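Local coordinates for protein Nab2 (Chaetomium thermophilum, PDB 4LJ0) that binds polyadenosine RNA through a tandem array of CCCH zinc fingers, three of which make up this fragment, at residues 3-8 and 14-19. Sequence-based numbering, arbitrary orientation.
Sequences QDCKYW and PLCAFR. With ZN (zinc ion), chain F; nucleotides of chain C.
C5 and C16 meet at a zinc ion, which C5 SG binds at 2.3 Å and C16 SG at 2.4 Å; C11 and H20 complete the CCCH site of this first finger of the fragment. Each cysteine holds its sulfur anti to the backbone N (chi1 -179° for C5), which swings both thiolates inward onto the metal. The sulfurs are gripped from behind as well: Y7 N donates to C5 SG at 3.5 Å, and weaker bonds run from W8 N to the same sulfur and from F18 N to C16 SG. Beside the metal the two loops are pinned by a single beta bridge between D4 and R19. There R19 N gives a nearly straight bond to Q3 O (2.8 Å), and C5 N returns one to R19 O (3.0 Å). F18 packs its CB against C5 CB at 3.8 Å, while its ring edge turns to Q3 O and CD2 lies against Q3 CB. This tightly packed part gives way to a looser, exposed side, where the D4 and R19 side chains run side by side: D4 OD1 touches R19 CD. The charged ends stay apart, D4 OD1 lying 4.5 Å from R19 NH1, beyond a salt bridge. On the RNA side, the Y7 ring lies over the base of A2 of chain C, with Y7 CE2 3.3 Å from N1 of A2, while K6 CG sits against the rim of the opposite ring face. An alanine in place of Y7 would probably remove the aromatic face that meets this base, leaving a gap on that side of the adenine. N-H donors directed at the metal-bound sulfurs are likely to spread the thiolates' negative charge, so the chemistry implies a metal-centred scaffold that presents an aromatic ring to adenosine.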
# COMPACT_ATOMS: atom_id res chain seq x y z
N GLN A 3 6.08 -7.53 7.95
CA GLN A 3 5.47 -6.49 7.14
C GLN A 3 6.14 -6.44 5.77
O GLN A 3 7.35 -6.65 5.66
CB GLN A 3 5.60 -5.13 7.83
CG GLN A 3 4.62 -4.91 8.97
CD GLN A 3 4.87 -3.61 9.70
OE1 GLN A 3 5.56 -3.58 10.72
NE2 GLN A 3 4.30 -2.52 9.19
N ASP A 4 5.35 -6.18 4.74
CA ASP A 4 5.87 -6.08 3.38
C ASP A 4 6.70 -4.81 3.21
O ASP A 4 6.29 -3.74 3.65
CB ASP A 4 4.74 -6.06 2.36
CG ASP A 4 4.01 -7.39 2.27
OD1 ASP A 4 4.47 -8.37 2.89
OD2 ASP A 4 2.98 -7.44 1.57
N CYS A 5 7.85 -4.94 2.57
CA CYS A 5 8.62 -3.77 2.18
C CYS A 5 7.77 -2.95 1.21
O CYS A 5 7.27 -3.48 0.23
CB CYS A 5 9.93 -4.20 1.51
SG CYS A 5 10.97 -2.82 1.00
N LYS A 6 7.59 -1.67 1.50
CA LYS A 6 6.76 -0.81 0.65
C LYS A 6 7.55 -0.26 -0.53
O LYS A 6 6.99 0.42 -1.39
CB LYS A 6 6.16 0.34 1.47
CG LYS A 6 7.16 1.39 1.93
CD LYS A 6 6.47 2.53 2.67
CE LYS A 6 7.46 3.60 3.11
NZ LYS A 6 6.81 4.71 3.85
N TYR A 7 8.85 -0.56 -0.58
CA TYR A 7 9.72 -0.04 -1.62
C TYR A 7 9.97 -1.06 -2.72
O TYR A 7 10.24 -0.70 -3.87
CB TYR A 7 11.05 0.42 -1.01
CG TYR A 7 10.88 1.57 -0.05
CD1 TYR A 7 10.62 2.85 -0.52
CD2 TYR A 7 10.98 1.37 1.32
CE1 TYR A 7 10.46 3.91 0.35
CE2 TYR A 7 10.82 2.43 2.20
CZ TYR A 7 10.56 3.69 1.71
OH TYR A 7 10.40 4.75 2.58
N TRP A 8 9.89 -2.34 -2.36
CA TRP A 8 10.02 -3.42 -3.33
C TRP A 8 9.01 -3.19 -4.44
O TRP A 8 7.87 -2.80 -4.16
CB TRP A 8 9.78 -4.77 -2.65
CG TRP A 8 10.10 -5.93 -3.52
CD1 TRP A 8 11.29 -6.59 -3.61
CD2 TRP A 8 9.22 -6.57 -4.45
NE1 TRP A 8 11.21 -7.60 -4.53
CE2 TRP A 8 9.95 -7.61 -5.06
CE3 TRP A 8 7.89 -6.37 -4.83
CZ2 TRP A 8 9.39 -8.45 -6.03
CZ3 TRP A 8 7.34 -7.20 -5.78
CH2 TRP A 8 8.09 -8.23 -6.37
N PRO A 14 20.12 -2.98 1.02
CA PRO A 14 20.47 -4.40 0.88
C PRO A 14 20.25 -5.21 2.15
O PRO A 14 20.18 -6.44 2.08
CB PRO A 14 21.96 -4.37 0.51
CG PRO A 14 22.44 -3.03 0.95
CD PRO A 14 21.28 -2.10 0.79
N LEU A 15 20.15 -4.54 3.30
CA LEU A 15 19.92 -5.22 4.57
C LEU A 15 18.50 -5.00 5.07
O LEU A 15 18.24 -5.11 6.27
CB LEU A 15 20.91 -4.74 5.63
CG LEU A 15 22.40 -4.84 5.27
CD1 LEU A 15 23.24 -4.43 6.47
CD2 LEU A 15 22.77 -6.24 4.80
N CYS A 16 17.59 -4.67 4.16
CA CYS A 16 16.20 -4.44 4.52
C CYS A 16 15.64 -5.66 5.23
O CYS A 16 15.83 -6.79 4.78
CB CYS A 16 15.36 -4.15 3.27
SG CYS A 16 13.66 -3.69 3.65
N ALA A 17 14.96 -5.43 6.35
CA ALA A 17 14.43 -6.51 7.18
C ALA A 17 12.95 -6.75 6.91
O ALA A 17 12.36 -7.69 7.45
CB ALA A 17 14.65 -6.20 8.64
N PHE A 18 12.34 -5.90 6.09
CA PHE A 18 10.94 -6.07 5.74
C PHE A 18 10.83 -7.16 4.67
O PHE A 18 11.81 -7.49 4.00
CB PHE A 18 10.34 -4.75 5.26
CG PHE A 18 10.16 -3.74 6.37
CD1 PHE A 18 11.25 -3.02 6.85
CD2 PHE A 18 8.92 -3.51 6.93
CE1 PHE A 18 11.10 -2.10 7.86
CE2 PHE A 18 8.76 -2.58 7.95
CZ PHE A 18 9.85 -1.88 8.41
N ARG A 19 9.63 -7.71 4.52
CA ARG A 19 9.42 -8.86 3.65
C ARG A 19 9.55 -8.49 2.17
O ARG A 19 8.86 -7.59 1.69
CB ARG A 19 8.04 -9.45 3.92
CG ARG A 19 7.86 -10.88 3.45
CD ARG A 19 6.42 -11.32 3.64
NE ARG A 19 6.27 -12.77 3.65
CZ ARG A 19 5.11 -13.40 3.82
NH1 ARG A 19 3.99 -12.70 3.99
NH2 ARG A 19 5.07 -14.72 3.82
ZN ZN F . 13.04 -3.67 1.36
P A C 2 14.34 9.48 1.72
OP1 A C 2 14.77 10.85 2.09
OP2 A C 2 12.89 9.15 1.70
O5' A C 2 14.94 9.17 0.28
C5' A C 2 15.25 7.83 -0.11
C4' A C 2 14.77 7.53 -1.51
O4' A C 2 15.06 6.14 -1.80
C3' A C 2 13.28 7.71 -1.73
O3' A C 2 13.04 8.10 -3.08
C2' A C 2 12.73 6.31 -1.47
O2' A C 2 11.50 6.04 -2.11
C1' A C 2 13.86 5.42 -2.01
N9 A C 2 14.00 4.13 -1.34
C8 A C 2 14.24 2.92 -1.92
N7 A C 2 14.36 1.93 -1.07
C5 A C 2 14.20 2.53 0.16
C6 A C 2 14.23 2.02 1.47
N6 A C 2 14.43 0.73 1.76
N1 A C 2 14.05 2.89 2.49
C2 A C 2 13.85 4.18 2.21
N3 A C 2 13.81 4.78 1.02
C4 A C 2 13.99 3.89 0.02